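Long-range contacts in Cyclo(L-tyrosyl-L-tyrosyl) synthase (Mycobacterium tuberculosis, PDB 2X9Q), which joins two tyrosyl groups carried by tRNA into the cyclic dipeptide cyclo(L-Tyr-L-Tyr), an intermediate on the way to mycocyclosin, without using ATP: residues A[89-94]-A[252-257]; A[116-121]-A[227-232]; A[202-207]-A[221-226]; A[235-240]-A[276-281]. All blocks are in the same frame, centred on the assembly; numbering follows the deposited sequence.

Interaction 1: residues A[89-94]-A[252-257]; sequences PGNSYF and CYHQSL
Y93 and H254 meet ring to ring because their first torsions send them past each other in opposite directions: Y93 carries CG anti to its backbone N (chi1 178°), whereas H254 holds CG between its own N and carbonyl carbon. The result is a face-to-face stack, planes 14° apart and ring centroids 4.0 Å from each other, in which CD2 of Y93 lies over the centre of the imidazole. F94 joins from another side. Its CZ reaches CE1 of the H254 ring at 3.6 Å with the two planes strongly inclined, and the same CZ packs at 3.6 Å against CE1 of Y253, whose side chain it crosses at about a right angle. Y93, F94 and H254 thus form a small aromatic cluster.

Polar groups complete it. N91 turns ND2 toward the edge of the imidazole, and one water bridges the gap, accepting from N91 ND2 at 3.1 Å and lying 2.8 Å from H254 NE2 in the ring plane. The other end of the amide, OD1, accepts from the backbone N of Y93 at 3.1 Å, an Asx turn that fixes the rotation of the amide. The hydroxyl of Y253 is hydrogen-bonded to S88, probably the catalytic nucleophile, and N91 and Y253 are both probable substrate-binding residues, so the contact probably lines part of the active site.

The loop between strand 82-87 and helix 96-109 is thereby joined to the end of strand 249-253, with F94 resting on L99 and L102 of that helix and Y93 reaching P283 of strand 276-283.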
loop_
_atom_site.group_PDB
_atom_site.type_symbol
_atom_site.label_atom_id
_atom_site.label_comp_id
_atom_site.label_asym_id
_atom_site.label_seq_id
_atom_site.Cartn_x
_atom_site.Cartn_y
_atom_site.Cartn_z
ATOM N N PRO A 89 0.330 3.774 -10.191
ATOM C CA PRO A 89 0.662 4.227 -11.555
ATOM C C PRO A 89 -0.352 5.327 -11.923
ATOM O O PRO A 89 -1.420 5.387 -11.306
ATOM C CB PRO A 89 0.487 2.927 -12.365
ATOM C CG PRO A 89 -0.628 2.227 -11.676
ATOM C CD PRO A 89 -0.286 2.428 -10.183
ATOM N N GLY A 90 -0.028 6.244 -12.828
ATOM C CA GLY A 90 -1.043 7.251 -13.226
ATOM C C GLY A 90 -1.372 8.326 -12.177
ATOM O O GLY A 90 -2.379 9.005 -12.259
ATOM N N ASN A 91 -0.495 8.512 -11.196
ATOM C CA ASN A 91 -0.782 9.385 -10.051
ATOM C C ASN A 91 0.324 10.376 -10.021
ATOM O O ASN A 91 1.479 10.026 -9.652
ATOM C CB ASN A 91 -0.797 8.550 -8.764
ATOM C CG ASN A 91 -1.280 9.336 -7.571
ATOM O OD1 ASN A 91 -0.954 10.518 -7.430
ATOM N ND2 ASN A 91 -2.105 8.689 -6.712
ATOM N N SER A 92 0.022 11.628 -10.387
ATOM C CA SER A 92 1.109 12.625 -10.513
ATOM C C SER A 92 1.824 12.985 -9.194
ATOM O O SER A 92 2.877 13.590 -9.206
ATOM C CB SER A 92 0.606 13.913 -11.128
ATOM O OG SER A 92 -0.478 14.354 -10.302
ATOM N N TYR A 93 1.273 12.621 -8.053
ATOM C CA TYR A 93 2.014 12.810 -6.774
ATOM C C TYR A 93 3.413 12.182 -6.863
ATOM O O TYR A 93 4.393 12.706 -6.322
ATOM C CB TYR A 93 1.189 12.163 -5.631
ATOM C CG TYR A 93 1.880 12.248 -4.293
ATOM C CD1 TYR A 93 1.836 13.433 -3.533
ATOM C CD2 TYR A 93 2.576 11.140 -3.760
ATOM C CE1 TYR A 93 2.472 13.509 -2.242
ATOM C CE2 TYR A 93 3.187 11.202 -2.532
ATOM C CZ TYR A 93 3.123 12.374 -1.755
ATOM O OH TYR A 93 3.786 12.393 -0.522
ATOM N N PHE A 94 3.518 11.038 -7.534
ATOM C CA PHE A 94 4.801 10.315 -7.641
ATOM C C PHE A 94 5.673 10.809 -8.758
ATOM O O PHE A 94 6.019 10.068 -9.685
ATOM C CB PHE A 94 4.621 8.760 -7.685
ATOM C CG PHE A 94 3.892 8.231 -6.438
ATOM C CD1 PHE A 94 4.592 8.128 -5.219
ATOM C CD2 PHE A 94 2.521 7.870 -6.487
ATOM C CE1 PHE A 94 3.936 7.653 -4.041
ATOM C CE2 PHE A 94 1.811 7.446 -5.314
ATOM C CZ PHE A 94 2.575 7.314 -4.096
ATOM N N CYS A 252 3.780 2.452 4.052
ATOM C CA CYS A 252 3.628 3.921 4.022
ATOM C C CYS A 252 2.952 4.457 2.809
ATOM O O CYS A 252 3.316 4.060 1.656
ATOM C CB CYS A 252 5.024 4.596 4.065
ATOM S SG CYS A 252 5.923 4.115 5.565
ATOM N N TYR A 253 2.012 5.385 3.012
ATOM C CA TYR A 253 1.337 6.006 1.846
ATOM C C TYR A 253 0.927 7.385 2.240
ATOM O O TYR A 253 0.890 7.691 3.424
ATOM C CB TYR A 253 0.095 5.153 1.422
ATOM C CG TYR A 253 -0.350 5.361 0.001
ATOM C CD1 TYR A 253 0.530 5.109 -1.054
ATOM C CD2 TYR A 253 -1.662 5.838 -0.291
ATOM C CE1 TYR A 253 0.143 5.340 -2.393
ATOM C CE2 TYR A 253 -2.059 6.065 -1.634
ATOM C CZ TYR A 253 -1.162 5.809 -2.650
ATOM O OH TYR A 253 -1.514 5.974 -3.964
ATOM N N HIS A 254 0.599 8.223 1.268
ATOM C CA HIS A 254 0.276 9.598 1.577
ATOM C C HIS A 254 -1.205 9.782 1.914
ATOM O O HIS A 254 -1.622 10.924 2.118
ATOM C CB HIS A 254 0.646 10.553 0.409
ATOM C CG HIS A 254 0.035 10.181 -0.922
ATOM N ND1 HIS A 254 0.409 9.070 -1.623
ATOM C CD2 HIS A 254 -0.881 10.826 -1.706
ATOM C CE1 HIS A 254 -0.300 8.974 -2.738
ATOM N NE2 HIS A 254 -1.107 10.022 -2.806
ATOM N N GLN A 255 -1.982 8.701 1.931
ATOM C CA GLN A 255 -3.397 8.718 2.385
ATOM C C GLN A 255 -3.581 7.484 3.267
ATOM O O GLN A 255 -2.980 6.465 2.973
ATOM C CB GLN A 255 -4.352 8.490 1.194
ATOM C CG GLN A 255 -4.435 9.618 0.210
ATOM C CD GLN A 255 -5.018 9.160 -1.141
ATOM O OE1 GLN A 255 -5.561 8.049 -1.282
ATOM N NE2 GLN A 255 -4.872 10.011 -2.150
ATOM N N SER A 256 -4.449 7.493 4.293
ATOM C CA SER A 256 -4.596 6.216 5.052
ATOM C C SER A 256 -5.252 5.135 4.186
ATOM O O SER A 256 -6.068 5.426 3.330
ATOM C CB SER A 256 -5.263 6.345 6.441
ATOM O OG SER A 256 -6.452 7.027 6.241
ATOM N N LEU A 257 -4.753 3.917 4.317
ATOM C CA LEU A 257 -5.324 2.774 3.659
ATOM C C LEU A 257 -6.845 2.681 3.957
ATOM O O LEU A 257 -7.244 2.852 5.110
ATOM C CB LEU A 257 -4.634 1.585 4.303
ATOM C CG LEU A 257 -5.124 0.225 3.867
ATOM C CD1 LEU A 257 -4.558 0.047 2.422
ATOM C CD2 LEU A 257 -4.669 -0.865 4.942
HETATM O O HOH W 1 -3.051 10.729 -4.638
#

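Interaction 2: residues A[116-121]-A[227-232]; sequences VYTDVH and MDYICA
H121 ND1 lies 2.8 Å from a water that also donates, weakly, to D228 OD2, so the imidazole and the carboxylate are linked through solvent, without a direct bond. The ring itself lies along the side of helix 227-232: CB of D228 stands over one imidazole face, 3.8 Å from the ring centroid and 14° off its normal, a CH-pi contact, and the methyl CB of A232 meets the ring edge at 4.1 Å from H121 CD2. D228 OD1 has its own partner in Q224.

Y229 leaves the helix with CG anti to its backbone N (chi1 -178°), which carries the phenol along the loop toward T118. There the methyl CG2 of T118 touches CZ of Y229 at 3.5 Å, approaching obliquely, while T118 OG1 is hydrogen-bonded to E233. Beside them, V120 CG2 packs on A232 CB at 4.0 Å.

With no direct hydrogen bond between the segments, the contact holds by apolar and CH-pi packing. The closeness of D228 might favour a protonated H121. T118 is a second-shell group for E233, which may have a critical role in catalysis, as inferred from related enzymes, and Y229 may take part in binding aminoacyl-tRNA.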
loop_
_atom_site.group_PDB
_atom_site.type_symbol
_atom_site.label_atom_id
_atom_site.label_comp_id
_atom_site.label_asym_id
_atom_site.label_seq_id
_atom_site.Cartn_x
_atom_site.Cartn_y
_atom_site.Cartn_z
ATOM N N VAL A 116 7.022 -0.584 -3.901
ATOM C CA VAL A 116 6.228 -1.621 -4.582
ATOM C C VAL A 116 5.162 -0.869 -5.428
ATOM O O VAL A 116 4.382 -0.127 -4.911
ATOM C CB VAL A 116 5.540 -2.536 -3.530
ATOM C CG1 VAL A 116 4.635 -3.519 -4.222
ATOM C CG2 VAL A 116 6.642 -3.314 -2.654
ATOM N N TYR A 117 5.191 -1.024 -6.748
ATOM C CA TYR A 117 4.213 -0.333 -7.572
ATOM C C TYR A 117 3.107 -1.278 -7.980
ATOM O O TYR A 117 3.314 -2.481 -8.257
ATOM C CB TYR A 117 4.846 0.397 -8.792
ATOM C CG TYR A 117 5.547 -0.536 -9.751
ATOM C CD1 TYR A 117 6.859 -0.895 -9.521
ATOM C CD2 TYR A 117 4.871 -1.115 -10.873
ATOM C CE1 TYR A 117 7.532 -1.758 -10.365
ATOM C CE2 TYR A 117 5.563 -2.019 -11.747
ATOM C CZ TYR A 117 6.883 -2.268 -11.509
ATOM O OH TYR A 117 7.600 -3.197 -12.246
ATOM N N THR A 118 1.907 -0.740 -7.987
ATOM C CA THR A 118 0.752 -1.591 -8.253
ATOM C C THR A 118 0.636 -1.824 -9.790
ATOM O O THR A 118 0.572 -0.883 -10.528
ATOM C CB THR A 118 -0.514 -1.041 -7.591
ATOM O OG1 THR A 118 -0.315 -1.097 -6.175
ATOM C CG2 THR A 118 -1.768 -2.001 -7.896
ATOM N N ASP A 119 0.679 -3.064 -10.254
ATOM C CA ASP A 119 0.576 -3.297 -11.695
ATOM C C ASP A 119 -0.547 -4.317 -11.999
ATOM O O ASP A 119 -0.473 -5.100 -12.987
ATOM C CB ASP A 119 1.931 -3.791 -12.231
ATOM C CG ASP A 119 2.291 -5.131 -11.657
ATOM O OD1 ASP A 119 1.933 -5.403 -10.457
ATOM O OD2 ASP A 119 2.935 -5.935 -12.356
ATOM N N VAL A 120 -1.516 -4.420 -11.097
ATOM C CA VAL A 120 -2.585 -5.413 -11.254
ATOM C C VAL A 120 -3.901 -4.653 -11.055
ATOM O O VAL A 120 -3.945 -3.673 -10.283
ATOM C CB VAL A 120 -2.484 -6.546 -10.180
ATOM C CG1 VAL A 120 -1.382 -7.594 -10.627
ATOM C CG2 VAL A 120 -2.243 -5.935 -8.759
ATOM N N HIS A 121 -4.948 -5.073 -11.773
ATOM C CA HIS A 121 -6.248 -4.411 -11.760
ATOM C C HIS A 121 -6.234 -2.955 -12.213
ATOM O O HIS A 121 -7.218 -2.253 -11.944
ATOM C CB HIS A 121 -6.992 -4.559 -10.378
ATOM C CG HIS A 121 -7.051 -5.991 -9.925
ATOM N ND1 HIS A 121 -7.883 -6.914 -10.511
ATOM C CD2 HIS A 121 -6.337 -6.660 -8.985
ATOM C CE1 HIS A 121 -7.696 -8.099 -9.945
ATOM N NE2 HIS A 121 -6.734 -7.975 -9.047
HETATM N N MSE A 227 -12.483 -3.252 -4.846
HETATM C CA MSE A 227 -12.307 -4.368 -3.856
HETATM C C MSE A 227 -11.201 -5.318 -4.326
HETATM O O MSE A 227 -10.365 -5.777 -3.528
HETATM C CB MSE A 227 -13.625 -5.108 -3.629
HETATM C CG MSE A 227 -13.565 -6.333 -2.613
HETATM SE SE MSE A 227 -13.298 -5.598 -0.801
HETATM C CE MSE A 227 -15.271 -5.080 -0.638
ATOM N N ASP A 228 -11.156 -5.627 -5.629
ATOM C CA ASP A 228 -10.117 -6.540 -6.115
ATOM C C ASP A 228 -8.720 -5.930 -5.957
ATOM O O ASP A 228 -7.758 -6.631 -5.600
ATOM C CB ASP A 228 -10.337 -6.892 -7.611
ATOM C CG ASP A 228 -11.538 -7.821 -7.847
ATOM O OD1 ASP A 228 -12.095 -8.448 -6.914
ATOM O OD2 ASP A 228 -11.949 -7.887 -9.008
ATOM N N TYR A 229 -8.606 -4.666 -6.285
ATOM C CA TYR A 229 -7.357 -3.894 -6.284
ATOM C C TYR A 229 -6.840 -3.830 -4.820
ATOM O O TYR A 229 -5.704 -4.168 -4.552
ATOM C CB TYR A 229 -7.692 -2.487 -6.814
ATOM C CG TYR A 229 -6.532 -1.515 -6.953
ATOM C CD1 TYR A 229 -5.898 -0.959 -5.811
ATOM C CD2 TYR A 229 -6.084 -1.103 -8.263
ATOM C CE1 TYR A 229 -4.765 -0.017 -5.971
ATOM C CE2 TYR A 229 -4.964 -0.177 -8.437
ATOM C CZ TYR A 229 -4.315 0.354 -7.282
ATOM O OH TYR A 229 -3.245 1.240 -7.441
ATOM N N ILE A 230 -7.743 -3.547 -3.879
ATOM C CA ILE A 230 -7.384 -3.437 -2.412
ATOM C C ILE A 230 -7.039 -4.813 -1.838
ATOM O O ILE A 230 -6.051 -4.964 -1.086
ATOM C CB ILE A 230 -8.564 -2.811 -1.686
ATOM C CG1 ILE A 230 -8.517 -1.269 -1.910
ATOM C CG2 ILE A 230 -8.499 -3.120 -0.190
ATOM C CD1 ILE A 230 -9.922 -0.634 -1.542
ATOM N N CYS A 231 -7.797 -5.834 -2.226
ATOM C CA CYS A 231 -7.446 -7.198 -1.842
ATOM C C CYS A 231 -6.037 -7.658 -2.328
ATOM O O CYS A 231 -5.328 -8.320 -1.568
ATOM C CB CYS A 231 -8.527 -8.206 -2.249
ATOM S SG CYS A 231 -10.029 -7.979 -1.230
ATOM N N ALA A 232 -5.636 -7.276 -3.554
ATOM C CA ALA A 232 -4.325 -7.545 -4.051
ATOM C C ALA A 232 -3.153 -6.840 -3.305
ATOM O O ALA A 232 -2.071 -7.422 -3.207
ATOM C CB ALA A 232 -4.233 -7.218 -5.556
HETATM O O HOH W 2 -10.346 -6.440 -11.657
#

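Interaction 3: residues A[202-207]-A[221-226]; sequences DLVRRF and TQEQVC
R205 grips E223 side-on, through NE and NH2, the side chains crossing at a slant with guanidinium and carboxylate planes turned 66° apart. Two nitrogens of R205 converge on one oxygen of E223: NE donates to OE1 at 3.0 Å from above the carboxylate plane, and NH2 donates to the same OE1, also at 3.0 Å, on its syn lone pair. A longer, weak bond runs from NE to OE2. Both chains are stretched out, R205 from CG to NE and E223 beyond CG, which lets the charged ends meet although neither CB points at the other helix.

Deeper in the interface the contacts turn apolar. V204 directs CG1 at the opposite helix, where it lies 3.8 Å from E223 O and 4.0 Å from C226 CB. The sulfur of C226, placed anti to its backbone N (chi1 -175°), comes to the edge of the F207 ring, 3.7 Å from CD2 and close to the ring plane, a sulfur-aromatic contact made at the rim.

The short axes pass 9.9 Å apart at 109°, so the two helices touch over a compact patch. It is a steep helix-helix crossing with an outer salt bridge and a buried apolar centre, joining helices 194-210 and 220-244 of the cyclodipeptide synthase fold.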
loop_
_atom_site.group_PDB
_atom_site.type_symbol
_atom_site.label_atom_id
_atom_site.label_comp_id
_atom_site.label_asym_id
_atom_site.label_seq_id
_atom_site.Cartn_x
_atom_site.Cartn_y
_atom_site.Cartn_z
ATOM N N ASP A 202 -18.431 -0.846 2.724
ATOM C CA ASP A 202 -18.650 0.511 3.127
ATOM C C ASP A 202 -17.317 1.268 2.969
ATOM O O ASP A 202 -17.294 2.418 2.518
ATOM C CB ASP A 202 -19.130 0.622 4.606
ATOM C CG ASP A 202 -19.772 1.981 4.883
ATOM O OD1 ASP A 202 -20.820 2.276 4.241
ATOM O OD2 ASP A 202 -19.243 2.765 5.699
ATOM N N LEU A 203 -16.224 0.662 3.451
ATOM C CA LEU A 203 -14.868 1.288 3.379
ATOM C C LEU A 203 -14.482 1.490 1.905
ATOM O O LEU A 203 -13.990 2.519 1.572
ATOM C CB LEU A 203 -13.835 0.401 4.153
ATOM C CG LEU A 203 -14.001 0.510 5.686
ATOM C CD1 LEU A 203 -13.141 -0.468 6.473
ATOM C CD2 LEU A 203 -13.826 1.928 6.303
ATOM N N VAL A 204 -14.826 0.580 1.006
ATOM C CA VAL A 204 -14.575 0.847 -0.393
ATOM C C VAL A 204 -15.363 2.044 -0.898
ATOM O O VAL A 204 -14.788 2.859 -1.586
ATOM C CB VAL A 204 -14.839 -0.403 -1.230
ATOM C CG1 VAL A 204 -15.128 -0.106 -2.732
ATOM C CG2 VAL A 204 -13.614 -1.361 -1.045
ATOM N N ARG A 205 -16.681 2.131 -0.608
ATOM C CA ARG A 205 -17.507 3.230 -1.096
ATOM C C ARG A 205 -17.002 4.536 -0.516
ATOM O O ARG A 205 -16.978 5.533 -1.250
ATOM C CB ARG A 205 -18.998 3.048 -0.774
ATOM C CG ARG A 205 -19.604 1.857 -1.502
ATOM C CD ARG A 205 -21.001 1.477 -0.950
ATOM N NE ARG A 205 -21.506 0.333 -1.721
ATOM C CZ ARG A 205 -22.291 -0.631 -1.287
ATOM N NH1 ARG A 205 -22.692 -0.675 -0.000
ATOM N NH2 ARG A 205 -22.655 -1.603 -2.149
ATOM N N ARG A 206 -16.585 4.560 0.769
ATOM C CA ARG A 206 -16.040 5.806 1.323
ATOM C C ARG A 206 -14.789 6.247 0.508
ATOM O O ARG A 206 -14.663 7.400 0.110
ATOM C CB ARG A 206 -15.609 5.704 2.781
ATOM C CG ARG A 206 -16.726 5.765 3.857
ATOM C CD ARG A 206 -17.892 6.718 3.599
ATOM N NE ARG A 206 -19.106 5.900 3.600
ATOM C CZ ARG A 206 -19.913 5.694 2.549
ATOM N NH1 ARG A 206 -20.982 4.890 2.698
ATOM N NH2 ARG A 206 -19.679 6.309 1.366
ATOM N N PHE A 207 -13.880 5.302 0.261
ATOM C CA PHE A 207 -12.687 5.602 -0.489
ATOM C C PHE A 207 -12.999 6.088 -1.931
ATOM O O PHE A 207 -12.330 7.004 -2.420
ATOM C CB PHE A 207 -11.773 4.394 -0.525
ATOM C CG PHE A 207 -10.665 4.513 -1.503
ATOM C CD1 PHE A 207 -9.643 5.456 -1.305
ATOM C CD2 PHE A 207 -10.635 3.691 -2.659
ATOM C CE1 PHE A 207 -8.601 5.606 -2.243
ATOM C CE2 PHE A 207 -9.586 3.810 -3.617
ATOM C CZ PHE A 207 -8.551 4.777 -3.393
ATOM N N THR A 221 -19.655 -2.138 -10.663
ATOM C CA THR A 221 -18.417 -2.571 -11.255
ATOM C C THR A 221 -17.237 -1.819 -10.698
ATOM O O THR A 221 -16.257 -2.481 -10.395
ATOM C CB THR A 221 -18.417 -2.471 -12.826
ATOM O OG1 THR A 221 -19.654 -2.999 -13.276
ATOM C CG2 THR A 221 -17.234 -3.337 -13.423
ATOM N N GLN A 222 -17.310 -0.486 -10.575
ATOM C CA GLN A 222 -16.205 0.253 -9.987
ATOM C C GLN A 222 -15.890 -0.260 -8.542
ATOM O O GLN A 222 -14.718 -0.341 -8.152
ATOM C CB GLN A 222 -16.428 1.757 -9.961
ATOM C CG GLN A 222 -16.420 2.445 -11.387
ATOM C CD GLN A 222 -17.087 3.854 -11.368
ATOM O OE1 GLN A 222 -17.439 4.367 -10.313
ATOM N NE2 GLN A 222 -17.250 4.462 -12.534
ATOM N N GLU A 223 -16.960 -0.593 -7.785
ATOM C CA GLU A 223 -16.800 -1.114 -6.391
ATOM C C GLU A 223 -16.135 -2.442 -6.381
ATOM O O GLU A 223 -15.248 -2.646 -5.587
ATOM C CB GLU A 223 -18.139 -1.219 -5.677
ATOM C CG GLU A 223 -18.678 0.132 -5.393
ATOM C CD GLU A 223 -20.107 0.096 -4.759
ATOM O OE1 GLU A 223 -20.564 -0.944 -4.212
ATOM O OE2 GLU A 223 -20.715 1.173 -4.772
ATOM N N GLN A 224 -16.595 -3.359 -7.235
ATOM C CA GLN A 224 -16.020 -4.689 -7.304
ATOM C C GLN A 224 -14.525 -4.623 -7.749
ATOM O O GLN A 224 -13.674 -5.263 -7.166
ATOM C CB GLN A 224 -16.796 -5.582 -8.295
ATOM C CG GLN A 224 -16.242 -7.026 -8.212
ATOM C CD GLN A 224 -16.187 -7.494 -6.685
ATOM O OE1 GLN A 224 -17.248 -7.601 -6.034
ATOM N NE2 GLN A 224 -14.972 -7.708 -6.121
ATOM N N VAL A 225 -14.203 -3.802 -8.761
ATOM C CA VAL A 225 -12.786 -3.727 -9.186
ATOM C C VAL A 225 -11.929 -3.094 -8.075
ATOM O O VAL A 225 -10.808 -3.543 -7.818
ATOM C CB VAL A 225 -12.666 -2.965 -10.549
ATOM C CG1 VAL A 225 -11.188 -2.563 -10.870
ATOM C CG2 VAL A 225 -13.326 -3.863 -11.632
ATOM N N CYS A 226 -12.458 -2.077 -7.407
ATOM C CA CYS A 226 -11.707 -1.448 -6.324
ATOM C C CYS A 226 -11.461 -2.471 -5.172
ATOM O O CYS A 226 -10.359 -2.546 -4.622
ATOM C CB CYS A 226 -12.497 -0.246 -5.772
ATOM S SG CYS A 226 -11.607 0.661 -4.536
#

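Interaction 4: residues A[235-240]-A[276-281]; sequences PLFLDT and QGHAIV
A glutamine at the start of strand 276-283 meets the irregular part of helix 220-244, kinked around P235 and L236, on the sheet of this HUP-clan fold. Q276 points its side chain at the helix with CG anti to its backbone N (chi1 175°), and the bend at chi2 turns the amide along the helix backbone. OE1 accepts from the backbone N of T240 at 2.9 Å, the N-H lying nearly on the line of the amide carbonyl. The other end is held as well: NE2 donates to G277 O, in its own strand, at 3.0 Å and to a water at 2.8 Å. That water donates in turn to T240 OG1, whose hydroxyl gives its proton to L236 O at 2.6 Å. The aliphatic part of Q276 lies close on the backbone, with CG 3.3 Å from F237 O and CB 3.5 Å from L238 O.

Two residues beyond Q276 on the strand, H278 receives the ring edge of F237 over its face, a T-shaped pair with centroids 5.7 Å apart and planes at 82°. The imidazole is held at both nitrogens, ND1 by the backbone O of N251 and NE2 by the backbone N of L257, which together fix the rotation of the ring that F237 meets.

Chemically, the buried amide has bonds at both ends, and the T240 N-H within the irregular helix takes a side-chain acceptor. Since NE2 of H278 meets an N-H donor and ND1 a carbonyl, the ring is probably neutral, with its proton on ND1.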
loop_
_atom_site.group_PDB
_atom_site.type_symbol
_atom_site.label_atom_id
_atom_site.label_comp_id
_atom_site.label_asym_id
_atom_site.label_seq_id
_atom_site.Cartn_x
_atom_site.Cartn_y
_atom_site.Cartn_z
ATOM N N PRO A 235 -2.156 -8.118 1.395
ATOM C CA PRO A 235 -1.174 -8.953 2.119
ATOM C C PRO A 235 0.038 -8.152 2.622
ATOM O O PRO A 235 0.554 -8.476 3.669
ATOM C CB PRO A 235 -0.775 -10.008 1.105
ATOM C CG PRO A 235 -2.074 -10.147 0.237
ATOM C CD PRO A 235 -2.551 -8.739 0.093
ATOM N N LEU A 236 0.459 -7.123 1.904
ATOM C CA LEU A 236 1.537 -6.231 2.357
ATOM C C LEU A 236 1.115 -5.332 3.481
ATOM O O LEU A 236 1.992 -4.849 4.302
ATOM C CB LEU A 236 2.119 -5.396 1.222
ATOM C CG LEU A 236 3.006 -6.128 0.159
ATOM C CD1 LEU A 236 3.598 -5.036 -0.749
ATOM C CD2 LEU A 236 4.175 -6.909 0.660
ATOM N N PHE A 237 -0.199 -5.092 3.570
ATOM C CA PHE A 237 -0.712 -4.331 4.735
ATOM C C PHE A 237 -0.966 -5.209 5.936
ATOM O O PHE A 237 -1.179 -4.671 6.975
ATOM C CB PHE A 237 -1.980 -3.513 4.399
ATOM C CG PHE A 237 -1.672 -2.327 3.623
ATOM C CD1 PHE A 237 -1.258 -1.128 4.292
ATOM C CD2 PHE A 237 -1.689 -2.383 2.219
ATOM C CE1 PHE A 237 -0.953 0.053 3.546
ATOM C CE2 PHE A 237 -1.350 -1.239 1.410
ATOM C CZ PHE A 237 -0.975 0.006 2.066
ATOM N N LEU A 238 -1.036 -6.533 5.746
ATOM C CA LEU A 238 -1.280 -7.533 6.816
ATOM C C LEU A 238 0.035 -8.060 7.381
ATOM O O LEU A 238 0.203 -8.162 8.628
ATOM C CB LEU A 238 -2.083 -8.727 6.246
ATOM C CG LEU A 238 -3.537 -8.324 5.869
ATOM C CD1 LEU A 238 -4.155 -9.431 4.981
ATOM C CD2 LEU A 238 -4.335 -8.165 7.215
ATOM N N ASP A 239 0.968 -8.405 6.488
ATOM C CA ASP A 239 2.154 -9.175 6.952
ATOM C C ASP A 239 3.340 -9.142 6.013
ATOM O O ASP A 239 3.823 -10.215 5.572
ATOM C CB ASP A 239 1.768 -10.632 7.262
ATOM C CG ASP A 239 2.708 -11.261 8.332
ATOM O OD1 ASP A 239 3.818 -10.674 8.645
ATOM O OD2 ASP A 239 2.343 -12.298 8.927
ATOM N N THR A 240 3.842 -7.935 5.757
ATOM C CA THR A 240 5.085 -7.765 5.028
ATOM C C THR A 240 6.239 -8.551 5.700
ATOM O O THR A 240 7.049 -9.172 5.004
ATOM C CB THR A 240 5.462 -6.273 4.898
ATOM O OG1 THR A 240 4.483 -5.611 4.075
ATOM C CG2 THR A 240 6.881 -6.066 4.245
ATOM N N GLN A 276 3.501 -5.705 11.957
ATOM C CA GLN A 276 3.181 -4.858 10.786
ATOM C C GLN A 276 2.539 -3.527 11.221
ATOM O O GLN A 276 1.629 -3.500 12.044
ATOM C CB GLN A 276 2.142 -5.597 9.885
ATOM C CG GLN A 276 1.660 -4.688 8.684
ATOM C CD GLN A 276 2.753 -4.530 7.671
ATOM O OE1 GLN A 276 3.329 -5.522 7.246
ATOM N NE2 GLN A 276 3.041 -3.302 7.273
ATOM N N GLY A 277 2.983 -2.409 10.670
ATOM C CA GLY A 277 2.329 -1.141 10.954
ATOM C C GLY A 277 2.034 -0.339 9.696
ATOM O O GLY A 277 2.482 -0.679 8.569
ATOM N N HIS A 278 1.305 0.740 9.881
ATOM C CA HIS A 278 0.994 1.656 8.749
ATOM C C HIS A 278 1.305 3.069 9.194
ATOM O O HIS A 278 1.076 3.397 10.367
ATOM C CB HIS A 278 -0.541 1.526 8.437
ATOM C CG HIS A 278 -1.085 2.486 7.419
ATOM N ND1 HIS A 278 -0.414 2.800 6.243
ATOM C CD2 HIS A 278 -2.291 3.118 7.350
ATOM C CE1 HIS A 278 -1.188 3.592 5.508
ATOM N NE2 HIS A 278 -2.333 3.797 6.164
ATOM N N ALA A 279 1.817 3.907 8.280
ATOM C CA ALA A 279 1.948 5.304 8.495
ATOM C C ALA A 279 1.514 6.099 7.291
ATOM O O ALA A 279 1.782 5.732 6.153
ATOM C CB ALA A 279 3.437 5.718 8.855
ATOM N N ILE A 280 0.915 7.249 7.561
ATOM C CA ILE A 280 0.567 8.190 6.525
ATOM C C ILE A 280 1.761 9.168 6.414
ATOM O O ILE A 280 2.188 9.762 7.443
ATOM C CB ILE A 280 -0.740 8.921 6.885
ATOM C CG1 ILE A 280 -1.887 7.900 6.790
ATOM C CG2 ILE A 280 -1.004 10.026 5.821
ATOM C CD1 ILE A 280 -2.025 7.043 8.075
ATOM N N VAL A 281 2.321 9.276 5.224
ATOM C CA VAL A 281 3.586 10.005 5.027
ATOM C C VAL A 281 3.346 11.030 3.963
ATOM O O VAL A 281 2.968 10.661 2.837
ATOM C CB VAL A 281 4.733 9.082 4.559
ATOM C CG1 VAL A 281 5.951 9.887 4.293
ATOM C CG2 VAL A 281 5.003 7.981 5.613
HETATM O O HOH W 3 4.842 -2.913 5.105
#

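Following the chain from the N terminus, 89-94 leaves strand 82-87 and is met by 252-257 after a long, largely helical excursion, so interaction 1 closes the widest loop. Within it lies interaction 2, from the end of strand 112-117 to helix 220-244, and within that interaction 3, a short closure between helix 194-210 and the start of the same long helix. Interaction 4 begins after interaction 2 has closed and crosses interaction 1, since 252-257 falls between its two segments; strands 249-253 and 276-283 are neighbours in the sheet. Helix 220-244 serves interactions 2, 3 and 4, connecting the helical layer to the sheet and the active site.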